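Local coordinates for putative uncharacterized protein (PDB 3CNL), which binds GTP through a circularly permuted G domain, probably hydrolyses it, and is probably required for a late step of 50S ribosomal subunit assembly, at residues I51-V56 / E69-Q74. Residues are numbered along the deposited sequence; the frame is centred on the assembly and turned at random.
With GNP (phosphoaminophosphonic acid-guanylate ester), chain B.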
ATOM      1  N   ILE A  51       5.965   8.286  -8.174  1.00 24.78           N
ATOM      2  CA  ILE A  51       5.112   7.148  -7.786  1.00 23.82           C
ATOM      3  C   ILE A  51       6.017   5.965  -7.485  1.00 23.16           C
ATOM      4  O   ILE A  51       6.754   5.510  -8.355  1.00 23.58           O
ATOM      5  CB  ILE A  51       4.096   6.780  -8.881  1.00 23.83           C
ATOM      6  CG1 ILE A  51       3.120   7.937  -9.092  1.00 24.40           C
ATOM      7  CG2 ILE A  51       3.363   5.430  -8.532  1.00 24.83           C
ATOM      8  CD1 ILE A  51       2.286   7.858 -10.375  1.00 25.16           C
ATOM      9  N   LEU A  52       5.995   5.507  -6.239  1.00 21.84           N
ATOM     10  CA  LEU A  52       6.805   4.393  -5.828  1.00 21.13           C
ATOM     11  C   LEU A  52       5.898   3.171  -5.654  1.00 20.74           C
ATOM     12  O   LEU A  52       4.950   3.194  -4.864  1.00 18.98           O
ATOM     13  CB  LEU A  52       7.539   4.758  -4.532  1.00 21.38           C
ATOM     14  CG  LEU A  52       8.582   3.843  -3.897  1.00 21.34           C
ATOM     15  CD1 LEU A  52       9.385   4.634  -2.872  1.00 21.44           C
ATOM     16  CD2 LEU A  52       7.940   2.684  -3.198  1.00 23.96           C
ATOM     17  N   LEU A  53       6.171   2.117  -6.421  1.00 20.65           N
ATOM     18  CA  LEU A  53       5.364   0.902  -6.335  1.00 20.60           C
ATOM     19  C   LEU A  53       6.070  -0.036  -5.393  1.00 20.69           C
ATOM     20  O   LEU A  53       7.025  -0.702  -5.782  1.00 20.68           O
ATOM     21  CB  LEU A  53       5.174   0.266  -7.714  1.00 20.34           C
ATOM     22  CG  LEU A  53       4.442   1.145  -8.724  1.00 20.78           C
ATOM     23  CD1 LEU A  53       4.237   0.375 -10.019  1.00 20.55           C
ATOM     24  CD2 LEU A  53       3.089   1.716  -8.178  1.00 19.51           C
ATOM     25  N   ASN A  54       5.621  -0.067  -4.134  1.00 20.29           N
ATOM     26  CA  ASN A  54       6.357  -0.764  -3.093  1.00 20.82           C
ATOM     27  C   ASN A  54       5.938  -2.244  -2.974  1.00 21.14           C
ATOM     28  O   ASN A  54       4.929  -2.636  -3.545  1.00 21.06           O
ATOM     29  CB  ASN A  54       6.132  -0.037  -1.767  1.00 20.24           C
ATOM     30  CG  ASN A  54       7.188  -0.329  -0.768  1.00 20.86           C
ATOM     31  OD1 ASN A  54       8.298  -0.648  -1.130  1.00 21.31           O
ATOM     32  ND2 ASN A  54       6.859  -0.211   0.513  1.00 22.95           N
ATOM     33  N   LYS A  55       6.703  -3.026  -2.213  1.00 21.55           N
ATOM     34  CA  LYS A  55       6.397  -4.440  -1.901  1.00 21.97           C
ATOM     35  C   LYS A  55       6.371  -5.348  -3.150  1.00 23.04           C
ATOM     36  O   LYS A  55       5.600  -6.324  -3.192  1.00 22.62           O
ATOM     37  CB  LYS A  55       5.076  -4.588  -1.100  1.00 22.12           C
ATOM     38  CG  LYS A  55       4.986  -3.760   0.210  1.00 21.33           C
ATOM     39  CD  LYS A  55       3.755  -4.094   1.045  1.00 20.92           C
ATOM     40  CE  LYS A  55       3.682  -3.171   2.265  1.00 21.26           C
ATOM     41  NZ  LYS A  55       2.540  -3.529   3.157  1.00 20.87           N
ATOM     42  N   VAL A  56       7.220  -5.057  -4.150  1.00 23.88           N
ATOM     43  CA  VAL A  56       7.246  -5.869  -5.397  1.00 23.96           C
ATOM     44  C   VAL A  56       7.602  -7.338  -5.124  1.00 24.98           C
ATOM     45  O   VAL A  56       7.309  -8.262  -5.935  1.00 24.14           O
ATOM     46  CB  VAL A  56       8.155  -5.259  -6.523  1.00 24.46           C
ATOM     47  CG1 VAL A  56       7.617  -3.899  -6.990  1.00 24.45           C
ATOM     48  CG2 VAL A  56       9.631  -5.189  -6.096  1.00 24.68           C
ATOM     49  N   GLU A  69       4.717   0.220 -17.058  1.00 30.66           N
ATOM     50  CA  GLU A  69       4.484   0.651 -18.448  1.00 31.94           C
ATOM     51  C   GLU A  69       3.323   1.591 -18.562  1.00 32.33           C
ATOM     52  O   GLU A  69       3.401   2.603 -19.264  1.00 32.86           O
ATOM     53  CB  GLU A  69       4.200  -0.556 -19.324  1.00 32.73           C
ATOM     54  CG  GLU A  69       5.308  -1.545 -19.264  1.00 35.64           C
ATOM     55  CD  GLU A  69       5.395  -2.395 -20.482  1.00 37.85           C
ATOM     56  OE1 GLU A  69       4.677  -2.107 -21.467  1.00 42.32           O
ATOM     57  OE2 GLU A  69       6.193  -3.353 -20.436  1.00 42.43           O
ATOM     58  N   PHE A  70       2.240   1.241 -17.867  1.00 32.14           N
ATOM     59  CA  PHE A  70       1.070   2.085 -17.765  1.00 32.21           C
ATOM     60  C   PHE A  70       1.415   3.493 -17.266  1.00 32.29           C
ATOM     61  O   PHE A  70       0.953   4.473 -17.846  1.00 32.08           O
ATOM     62  CB  PHE A  70       0.016   1.428 -16.852  1.00 32.10           C
ATOM     63  CG  PHE A  70      -1.229   2.260 -16.670  1.00 32.56           C
ATOM     64  CD1 PHE A  70      -2.237   2.224 -17.621  1.00 33.22           C
ATOM     65  CD2 PHE A  70      -1.386   3.072 -15.551  1.00 31.61           C
ATOM     66  CE1 PHE A  70      -3.393   2.986 -17.469  1.00 31.99           C
ATOM     67  CE2 PHE A  70      -2.537   3.834 -15.383  1.00 32.00           C
ATOM     68  CZ  PHE A  70      -3.540   3.793 -16.355  1.00 32.12           C
ATOM     69  N   PHE A  71       2.185   3.597 -16.175  1.00 32.03           N
ATOM     70  CA  PHE A  71       2.504   4.918 -15.623  1.00 32.09           C
ATOM     71  C   PHE A  71       3.494   5.678 -16.504  1.00 32.95           C
ATOM     72  O   PHE A  71       3.327   6.884 -16.718  1.00 33.26           O
ATOM     73  CB  PHE A  71       2.971   4.833 -14.161  1.00 31.40           C
ATOM     74  CG  PHE A  71       1.875   4.420 -13.211  1.00 29.59           C
ATOM     75  CD1 PHE A  71       0.721   5.173 -13.098  1.00 28.60           C
ATOM     76  CD2 PHE A  71       1.986   3.260 -12.463  1.00 28.27           C
ATOM     77  CE1 PHE A  71      -0.298   4.785 -12.235  1.00 29.28           C
ATOM     78  CE2 PHE A  71       0.970   2.870 -11.595  1.00 27.92           C
ATOM     79  CZ  PHE A  71      -0.168   3.628 -11.488  1.00 29.20           C
ATOM     80  N   LYS A  72       4.498   4.975 -17.031  1.00 33.65           N
ATOM     81  CA  LYS A  72       5.433   5.579 -18.009  1.00 34.80           C
ATOM     82  C   LYS A  72       4.672   6.159 -19.215  1.00 35.12           C
ATOM     83  O   LYS A  72       4.946   7.270 -19.659  1.00 34.88           O
ATOM     84  CB  LYS A  72       6.520   4.582 -18.452  1.00 34.79           C
ATOM     85  CG  LYS A  72       7.330   3.984 -17.300  1.00 36.64           C
ATOM     86  CD  LYS A  72       8.788   3.666 -17.624  1.00 38.41           C
ATOM     87  CE  LYS A  72       8.973   2.994 -18.980  1.00 41.15           C
ATOM     88  NZ  LYS A  72      10.382   3.142 -19.488  1.00 43.09           N
ATOM     89  N   LYS A  73       3.678   5.428 -19.704  1.00 36.14           N
ATOM     90  CA  LYS A  73       2.854   5.903 -20.809  1.00 36.84           C
ATOM     91  C   LYS A  73       1.992   7.107 -20.459  1.00 37.58           C
ATOM     92  O   LYS A  73       1.691   7.911 -21.334  1.00 37.75           O
ATOM     93  CB  LYS A  73       2.009   4.773 -21.400  1.00 37.50           C
ATOM     94  CG  LYS A  73       2.825   3.800 -22.252  1.00 37.53           C
ATOM     95  CD  LYS A  73       1.924   2.867 -23.076  1.00 40.52           C
ATOM     96  CE  LYS A  73       1.455   1.681 -22.250  1.00 39.99           C
ATOM     97  NZ  LYS A  73       0.590   0.729 -23.018  1.00 44.64           N
ATOM     98  N   GLN A  74       1.617   7.253 -19.189  1.00 38.04           N
ATOM     99  CA  GLN A  74       0.929   8.469 -18.731  1.00 38.18           C
ATOM    100  C   GLN A  74       1.886   9.655 -18.534  1.00 37.73           C
ATOM    101  O   GLN A  74       1.457  10.750 -18.146  1.00 38.30           O
ATOM    102  CB  GLN A  74       0.162   8.215 -17.422  1.00 38.92           C
ATOM    103  CG  GLN A  74      -0.942   7.175 -17.503  1.00 41.70           C
ATOM    104  CD  GLN A  74      -2.005   7.402 -16.461  1.00 44.17           C
ATOM    105  OE1 GLN A  74      -3.183   7.575 -16.794  1.00 47.85           O
ATOM    106  NE2 GLN A  74      -1.603   7.419 -15.181  1.00 46.34           N
TER
HETATM  107  PG  GNP B 501       1.181   3.186   8.425  1.00 38.27           P
HETATM  108  O1G GNP B 501       1.136   4.551   7.777  1.00 36.49           O
HETATM  109  O2G GNP B 501      -0.153   2.467   8.343  1.00 40.18           O
HETATM  110  O3G GNP B 501       1.736   3.342   9.836  1.00 37.74           O
HETATM  111  N3B GNP B 501       2.203   2.124   7.842  1.00 32.88           N
HETATM  112  PB  GNP B 501       3.439   2.367   6.893  1.00 30.22           P
HETATM  113  O1B GNP B 501       2.976   2.896   5.575  1.00 23.61           O
HETATM  114  O2B GNP B 501       4.431   3.210   7.626  1.00 28.79           O
HETATM  115  O3A GNP B 501       4.037   0.965   6.667  1.00 26.57           O
HETATM  116  PA  GNP B 501       5.153   0.206   7.449  1.00 27.21           P
HETATM  117  O1A GNP B 501       6.486   0.595   6.963  1.00 24.68           O
HETATM  118  O2A GNP B 501       4.945   0.246   8.906  1.00 27.42           O
HETATM  119  O5' GNP B 501       4.965  -1.262   6.965  1.00 26.29           O
HETATM  120  C5' GNP B 501       3.721  -1.966   7.098  1.00 26.42           C
HETATM  121  C4' GNP B 501       4.012  -3.460   6.998  1.00 27.52           C
HETATM  122  O4' GNP B 501       4.512  -3.817   5.677  1.00 26.59           O
HETATM  123  C3' GNP B 501       5.056  -4.008   7.955  1.00 28.88           C
HETATM  124  O3' GNP B 501       4.662  -5.318   8.338  1.00 31.11           O
HETATM  125  C2' GNP B 501       6.303  -4.067   7.086  1.00 27.88           C
HETATM  126  O2' GNP B 501       7.208  -5.025   7.582  1.00 29.64           O
HETATM  127  C1' GNP B 501       5.734  -4.514   5.745  1.00 25.30           C
HETATM  128  N9  GNP B 501       6.493  -4.078   4.576  1.00 24.60           N
HETATM  129  C8  GNP B 501       6.960  -2.802   4.335  1.00 24.13           C
HETATM  130  N7  GNP B 501       7.582  -2.698   3.185  1.00 26.19           N
HETATM  131  C5  GNP B 501       7.524  -4.002   2.648  1.00 24.81           C
HETATM  132  C6  GNP B 501       8.014  -4.535   1.423  1.00 25.13           C
HETATM  133  O6  GNP B 501       8.643  -3.949   0.523  1.00 22.83           O
HETATM  134  N1  GNP B 501       7.716  -5.902   1.277  1.00 24.53           N
HETATM  135  C2  GNP B 501       7.024  -6.665   2.205  1.00 25.12           C
HETATM  136  N2  GNP B 501       6.825  -7.967   1.910  1.00 26.03           N
HETATM  137  N3  GNP B 501       6.552  -6.183   3.341  1.00 23.51           N
HETATM  138  C4  GNP B 501       6.845  -4.854   3.497  1.00 24.38           C
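F71, near the C-terminal end of helix 61-73, brings its ring against the methyl ends of I51 and L53 on strand 48-54. I51 CD1 lies 4.1 Å from F71 CD1, and L53 CD2 is 4.2 Å from F71 CE2, the rim atom across the ring, both obliquely. With CG anti to its carbonyl carbon (chi1 -68°), F71 extends toward the strand, where a broad, flat ring suits the gap between helix and sheet. V78, on the next strand of this beta-alpha-beta unit, and R29 of the neighbouring strand 24-30 also touch F71. All three side chains are buried, whereas K72, K73 and, just past the helix end, Q74 are exposed, as suits charged and polar side chains.

At the strand's end, N54 and then K55 belong to the guanine-binding NKxD motif. K55 runs extended over the base, CG 3.4 Å from GNP C6, and NZ hydrogen-bonds the ribose O4' (3.2 Å) and the carbonyl of N109. With an alanine in its place, the base would probably lose its aliphatic cover, and O4' and N109 the amine linking them. N54 ND2 instead binds the carbonyl of T110, tying this motif to the P-loop. Apolar, nondirectional packing thus seats I51 and L53 against the helix, while a lysine's methylenes and amine meet the nucleotide.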